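Local atomic coordinates of trimeric intracellular cation channel type 1B.2 (Caenorhabditis elegans, PDB entry 5EIK), a protein that forms a homotrimeric potassium channel that carries potassium across intracellular membranes, binds PIP2 and may supply counter-ion current during calcium release. Residues A[13-25]-A[216-228]. Numbering follows the deposited sequence.
Sequences DTLIDAGGYVQKL and APHDLVYLCVVGF. With DMU (decyl-beta-D-maltopyranoside), chain K.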
loop_
_atom_site.group_PDB
_atom_site.type_symbol
_atom_site.label_atom_id
_atom_site.label_comp_id
_atom_site.label_asym_id
_atom_site.label_seq_id
_atom_site.Cartn_x
_atom_site.Cartn_y
_atom_site.Cartn_z
ATOM N N ASP A 13 8.910 40.264 -22.745
ATOM C CA ASP A 13 10.315 39.912 -22.904
ATOM C C ASP A 13 10.853 39.815 -21.482
ATOM O O ASP A 13 11.711 38.989 -21.173
ATOM C CB ASP A 13 11.080 40.981 -23.687
ATOM C CG ASP A 13 10.883 40.858 -25.186
ATOM O OD1 ASP A 13 11.149 39.764 -25.732
ATOM O OD2 ASP A 13 10.470 41.855 -25.814
ATOM N N THR A 14 10.316 40.670 -20.618
ATOM C CA THR A 14 10.692 40.702 -19.212
ATOM C C THR A 14 10.131 39.447 -18.544
ATOM O O THR A 14 10.847 38.724 -17.849
ATOM C CB THR A 14 10.105 41.948 -18.515
ATOM O OG1 THR A 14 10.587 43.134 -19.160
ATOM C CG2 THR A 14 10.504 41.980 -17.050
ATOM N N LEU A 15 8.842 39.202 -18.766
ATOM C CA LEU A 15 8.170 38.041 -18.208
ATOM C C LEU A 15 8.898 36.774 -18.624
ATOM O O LEU A 15 9.137 35.896 -17.796
ATOM C CB LEU A 15 6.720 37.970 -18.687
ATOM C CG LEU A 15 5.789 39.103 -18.244
ATOM C CD1 LEU A 15 4.385 38.844 -18.770
ATOM C CD2 LEU A 15 5.778 39.204 -16.728
ATOM N N ILE A 16 9.247 36.678 -19.902
ATOM C CA ILE A 16 9.955 35.505 -20.398
ATOM C C ILE A 16 11.236 35.286 -19.605
ATOM O O ILE A 16 11.588 34.148 -19.282
ATOM C CB ILE A 16 10.304 35.639 -21.898
ATOM C CG1 ILE A 16 9.038 35.487 -22.738
ATOM C CG2 ILE A 16 11.308 34.569 -22.308
ATOM C CD1 ILE A 16 9.259 35.702 -24.221
ATOM N N ASP A 17 11.926 36.372 -19.280
ATOM C CA ASP A 17 13.164 36.267 -18.519
ATOM C C ASP A 17 12.916 35.854 -17.077
ATOM O O ASP A 17 13.686 35.083 -16.507
ATOM C CB ASP A 17 13.923 37.592 -18.542
ATOM C CG ASP A 17 14.477 37.912 -19.911
ATOM O OD1 ASP A 17 15.109 37.016 -20.510
ATOM O OD2 ASP A 17 14.288 39.054 -20.381
ATOM N N ALA A 18 11.844 36.372 -16.492
ATOM C CA ALA A 18 11.504 36.046 -15.117
ATOM C C ALA A 18 11.225 34.553 -15.041
ATOM O O ALA A 18 11.640 33.879 -14.103
ATOM C CB ALA A 18 10.276 36.837 -14.676
ATOM N N GLY A 19 10.529 34.048 -16.054
ATOM C CA GLY A 19 10.194 32.641 -16.109
ATOM C C GLY A 19 11.418 31.757 -16.190
ATOM O O GLY A 19 11.501 30.744 -15.494
ATOM N N GLY A 20 12.367 32.125 -17.043
ATOM C CA GLY A 20 13.574 31.328 -17.165
ATOM C C GLY A 20 14.324 31.453 -15.857
ATOM O O GLY A 20 14.998 30.528 -15.404
ATOM N N TYR A 21 14.180 32.620 -15.244
ATOM C CA TYR A 21 14.832 32.916 -13.985
ATOM C C TYR A 21 14.397 31.945 -12.891
ATOM O O TYR A 21 15.218 31.232 -12.307
ATOM C CB TYR A 21 14.496 34.347 -13.567
ATOM C CG TYR A 21 14.858 34.636 -12.139
ATOM C CD1 TYR A 21 16.179 34.594 -11.729
ATOM C CD2 TYR A 21 13.873 34.904 -11.184
ATOM C CE1 TYR A 21 16.517 34.805 -10.413
ATOM C CE2 TYR A 21 14.206 35.120 -9.850
ATOM C CZ TYR A 21 15.533 35.068 -9.473
ATOM O OH TYR A 21 15.884 35.277 -8.160
ATOM N N VAL A 22 13.097 31.938 -12.615
ATOM C CA VAL A 22 12.531 31.073 -11.595
ATOM C C VAL A 22 12.861 29.616 -11.877
ATOM O O VAL A 22 13.235 28.873 -10.976
ATOM C CB VAL A 22 11.001 31.239 -11.523
ATOM C CG1 VAL A 22 10.406 30.192 -10.602
ATOM C CG2 VAL A 22 10.661 32.629 -11.020
ATOM N N GLN A 23 12.736 29.220 -13.136
ATOM C CA GLN A 23 13.004 27.851 -13.539
ATOM C C GLN A 23 14.444 27.381 -13.318
ATOM O O GLN A 23 14.702 26.179 -13.254
ATOM C CB GLN A 23 12.614 27.667 -15.004
ATOM C CG GLN A 23 12.884 26.280 -15.552
ATOM C CD GLN A 23 12.106 25.997 -16.819
ATOM O OE1 GLN A 23 12.117 26.795 -17.758
ATOM N NE2 GLN A 23 11.430 24.852 -16.856
ATOM N N LYS A 24 15.379 28.314 -13.192
ATOM C CA LYS A 24 16.778 27.950 -12.980
ATOM C C LYS A 24 17.228 28.057 -11.522
ATOM O O LYS A 24 18.348 27.672 -11.185
ATOM C CB LYS A 24 17.688 28.814 -13.861
ATOM C CG LYS A 24 17.932 28.254 -15.260
ATOM C CD LYS A 24 16.634 27.961 -16.000
ATOM C CE LYS A 24 16.899 27.465 -17.414
ATOM N NZ LYS A 24 17.560 28.501 -18.257
ATOM N N LEU A 25 16.358 28.582 -10.666
ATOM C CA LEU A 25 16.670 28.733 -9.249
ATOM C C LEU A 25 17.179 27.438 -8.633
ATOM O O LEU A 25 16.568 26.386 -8.801
ATOM C CB LEU A 25 15.429 29.172 -8.484
ATOM C CG LEU A 25 14.972 30.608 -8.671
ATOM C CD1 LEU A 25 13.608 30.796 -8.030
ATOM C CD2 LEU A 25 16.002 31.546 -8.052
ATOM N N ALA A 216 2.805 28.789 -26.767
ATOM C CA ALA A 216 3.367 29.848 -25.944
ATOM C C ALA A 216 4.796 29.517 -25.547
ATOM O O ALA A 216 5.187 28.349 -25.531
ATOM C CB ALA A 216 2.520 30.036 -24.697
ATOM N N PRO A 217 5.603 30.545 -25.235
ATOM C CA PRO A 217 6.998 30.333 -24.832
ATOM C C PRO A 217 6.990 29.541 -23.528
ATOM O O PRO A 217 6.383 29.976 -22.548
ATOM C CB PRO A 217 7.521 31.753 -24.617
ATOM C CG PRO A 217 6.649 32.589 -25.504
ATOM C CD PRO A 217 5.287 31.982 -25.288
ATOM N N HIS A 218 7.657 28.394 -23.513
ATOM C CA HIS A 218 7.685 27.555 -22.321
ATOM C C HIS A 218 8.052 28.295 -21.039
ATOM O O HIS A 218 7.404 28.104 -20.006
ATOM C CB HIS A 218 8.616 26.361 -22.544
ATOM C CG HIS A 218 8.125 25.412 -23.595
ATOM N ND1 HIS A 218 8.814 24.275 -23.956
ATOM C CD2 HIS A 218 7.011 25.438 -24.367
ATOM C CE1 HIS A 218 8.148 23.640 -24.905
ATOM N NE2 HIS A 218 7.050 24.326 -25.172
ATOM N N ASP A 219 9.067 29.153 -21.099
ATOM C CA ASP A 219 9.473 29.900 -19.913
ATOM C C ASP A 219 8.366 30.812 -19.408
ATOM O O ASP A 219 8.342 31.178 -18.235
ATOM C CB ASP A 219 10.733 30.727 -20.182
ATOM C CG ASP A 219 12.011 29.931 -19.968
ATOM O OD1 ASP A 219 12.084 29.177 -18.974
ATOM O OD2 ASP A 219 12.950 30.070 -20.783
ATOM N N LEU A 220 7.452 31.181 -20.295
ATOM C CA LEU A 220 6.343 32.042 -19.917
ATOM C C LEU A 220 5.245 31.194 -19.280
ATOM O O LEU A 220 4.607 31.614 -18.314
ATOM C CB LEU A 220 5.798 32.769 -21.147
ATOM C CG LEU A 220 4.590 33.680 -20.918
ATOM C CD1 LEU A 220 4.940 34.795 -19.928
ATOM C CD2 LEU A 220 4.150 34.256 -22.256
ATOM N N VAL A 221 5.025 30.004 -19.833
ATOM C CA VAL A 221 4.019 29.095 -19.301
ATOM C C VAL A 221 4.459 28.730 -17.892
ATOM O O VAL A 221 3.662 28.711 -16.954
ATOM C CB VAL A 221 3.911 27.797 -20.149
ATOM C CG1 VAL A 221 3.089 26.762 -19.409
ATOM C CG2 VAL A 221 3.257 28.099 -21.490
ATOM N N TYR A 222 5.748 28.457 -17.751
ATOM C CA TYR A 222 6.291 28.106 -16.457
ATOM C C TYR A 222 5.961 29.195 -15.443
ATOM O O TYR A 222 5.526 28.909 -14.323
ATOM C CB TYR A 222 7.802 27.944 -16.532
ATOM C CG TYR A 222 8.355 27.170 -15.366
ATOM C CD1 TYR A 222 8.389 25.775 -15.390
ATOM C CD2 TYR A 222 8.804 27.821 -14.216
ATOM C CE1 TYR A 222 8.858 25.044 -14.297
ATOM C CE2 TYR A 222 9.274 27.098 -13.117
ATOM C CZ TYR A 222 9.298 25.711 -13.167
ATOM O OH TYR A 222 9.764 24.978 -12.108
ATOM N N LEU A 223 6.170 30.444 -15.844
ATOM C CA LEU A 223 5.901 31.571 -14.967
ATOM C C LEU A 223 4.442 31.581 -14.544
ATOM O O LEU A 223 4.129 31.826 -13.375
ATOM C CB LEU A 223 6.235 32.887 -15.663
ATOM C CG LEU A 223 6.222 34.087 -14.717
ATOM C CD1 LEU A 223 7.336 33.923 -13.688
ATOM C CD2 LEU A 223 6.411 35.367 -15.507
ATOM N N CYS A 224 3.550 31.316 -15.495
ATOM C CA CYS A 224 2.124 31.292 -15.196
ATOM C C CYS A 224 1.773 30.184 -14.213
ATOM O O CYS A 224 0.992 30.406 -13.286
ATOM C CB CYS A 224 1.300 31.118 -16.472
ATOM S SG CYS A 224 1.320 32.568 -17.523
ATOM N N VAL A 225 2.346 28.998 -14.413
ATOM C CA VAL A 225 2.066 27.882 -13.518
ATOM C C VAL A 225 2.483 28.240 -12.100
ATOM O O VAL A 225 1.693 28.118 -11.163
ATOM C CB VAL A 225 2.801 26.605 -13.943
ATOM C CG1 VAL A 225 2.546 25.499 -12.931
ATOM C CG2 VAL A 225 2.314 26.170 -15.308
ATOM N N VAL A 226 3.723 28.687 -11.944
ATOM C CA VAL A 226 4.212 29.086 -10.632
ATOM C C VAL A 226 3.303 30.187 -10.071
ATOM O O VAL A 226 2.894 30.150 -8.908
ATOM C CB VAL A 226 5.653 29.622 -10.720
ATOM C CG1 VAL A 226 6.145 30.034 -9.351
ATOM C CG2 VAL A 226 6.560 28.553 -11.284
ATOM N N GLY A 227 2.982 31.158 -10.919
ATOM C CA GLY A 227 2.130 32.256 -10.507
ATOM C C GLY A 227 0.799 31.789 -9.966
ATOM O O GLY A 227 0.343 32.268 -8.929
ATOM N N PHE A 228 0.164 30.859 -10.668
ATOM C CA PHE A 228 -1.117 30.345 -10.211
ATOM C C PHE A 228 -0.970 29.587 -8.902
ATOM O O PHE A 228 -1.815 29.723 -8.013
ATOM C CB PHE A 228 -1.766 29.457 -11.278
ATOM C CG PHE A 228 -2.629 30.220 -12.246
ATOM C CD1 PHE A 228 -3.784 30.866 -11.804
ATOM C CD2 PHE A 228 -2.274 30.329 -13.587
ATOM C CE1 PHE A 228 -4.573 31.612 -12.682
ATOM C CE2 PHE A 228 -3.056 31.073 -14.476
ATOM C CZ PHE A 228 -4.208 31.716 -14.018
HETATM C C1 DMU K . 18.706 30.601 -5.029
HETATM C C2 DMU K . 19.860 30.890 -6.024
HETATM C C3 DMU K . 19.811 32.416 -6.535
HETATM C C4 DMU K . 19.592 33.341 -5.356
HETATM O O5 DMU K . 18.370 33.010 -4.683
HETATM C C6 DMU K . 18.555 31.752 -4.000
HETATM O O7 DMU K . 21.164 32.947 -7.183
HETATM O O16 DMU K . 17.417 31.490 -3.163
HETATM C C18 DMU K . 17.640 32.156 -1.911
HETATM C C19 DMU K . 16.432 31.907 -1.003
HETATM C C22 DMU K . 16.207 33.106 -0.092
HETATM C C25 DMU K . 14.715 33.420 -0.068
HETATM C C28 DMU K . 14.491 34.685 0.761
HETATM C C31 DMU K . 13.003 34.850 1.069
HETATM C C34 DMU K . 12.700 34.251 2.449
HETATM C C37 DMU K . 11.441 34.904 3.038
HETATM C C40 DMU K . 10.663 33.867 3.858
HETATM C C43 DMU K . 11.152 33.896 5.312
HETATM O O49 DMU K . 19.004 29.394 -4.325
HETATM O O55 DMU K . 19.728 29.966 -7.127
HETATM C C57 DMU K . 19.520 34.783 -5.854
HETATM O O61 DMU K . 19.573 35.681 -4.743
HETATM C C5 DMU K . 22.411 32.359 -9.180
HETATM C C7 DMU K . 22.749 33.766 -9.697
HETATM C C8 DMU K . 21.709 34.302 -10.601
HETATM C C9 DMU K . 20.341 34.290 -9.882
HETATM O O1 DMU K . 20.038 32.994 -9.421
HETATM C C10 DMU K . 21.038 32.381 -8.522
HETATM O O2 DMU K . 22.024 35.603 -10.929
HETATM O O3 DMU K . 23.352 31.883 -8.278
HETATM O O4 DMU K . 24.015 33.738 -10.418
HETATM C C11 DMU K . 19.215 34.830 -10.765
HETATM O O6 DMU K . 17.993 34.931 -10.031
#
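G19 rides on D219 and L223 where helix 13-24 crosses the first turns of helix 218-228, the two axes 7.4 Å apart and inclined at 72°. Such closeness suits glycine: G19 CA lies 3.2 Å from D219 O in a CA-H...O contact, and a beta carbon here would strike that carbonyl. The side chain of D219 enters as a knob into the hole formed by I16, G19, G20 and Q23, its OD1 3.2 Å from G20 CA, so that the second glycine lets the carboxylate settle against the backbone. On one flank, leucines supply flexible apolar branches: L15 CB meets L220 CD1 at 3.8 Å, and CD2 of L223 reaches L15 CD2 and A18 CB. Farther along, Y222 has its ring anti to the backbone N (chi1 -162°), which carries it to V22 and Q23. Q23 CB sits over one ring face as a CH-pi contact, 4.0 Å from the centroid and 19° off the normal, while V22 CG1 approaches the edge. Y222 also touches T135 and H136 of helix 120-148; an alanine here would probably open a gap between the three helices and leave Q23 CB without its aromatic floor. Thus a short N-terminal helix, probably lumenal, lies across the start of the seventh transmembrane helix of this TRIC channel, a glycine-mediated close helix crossing.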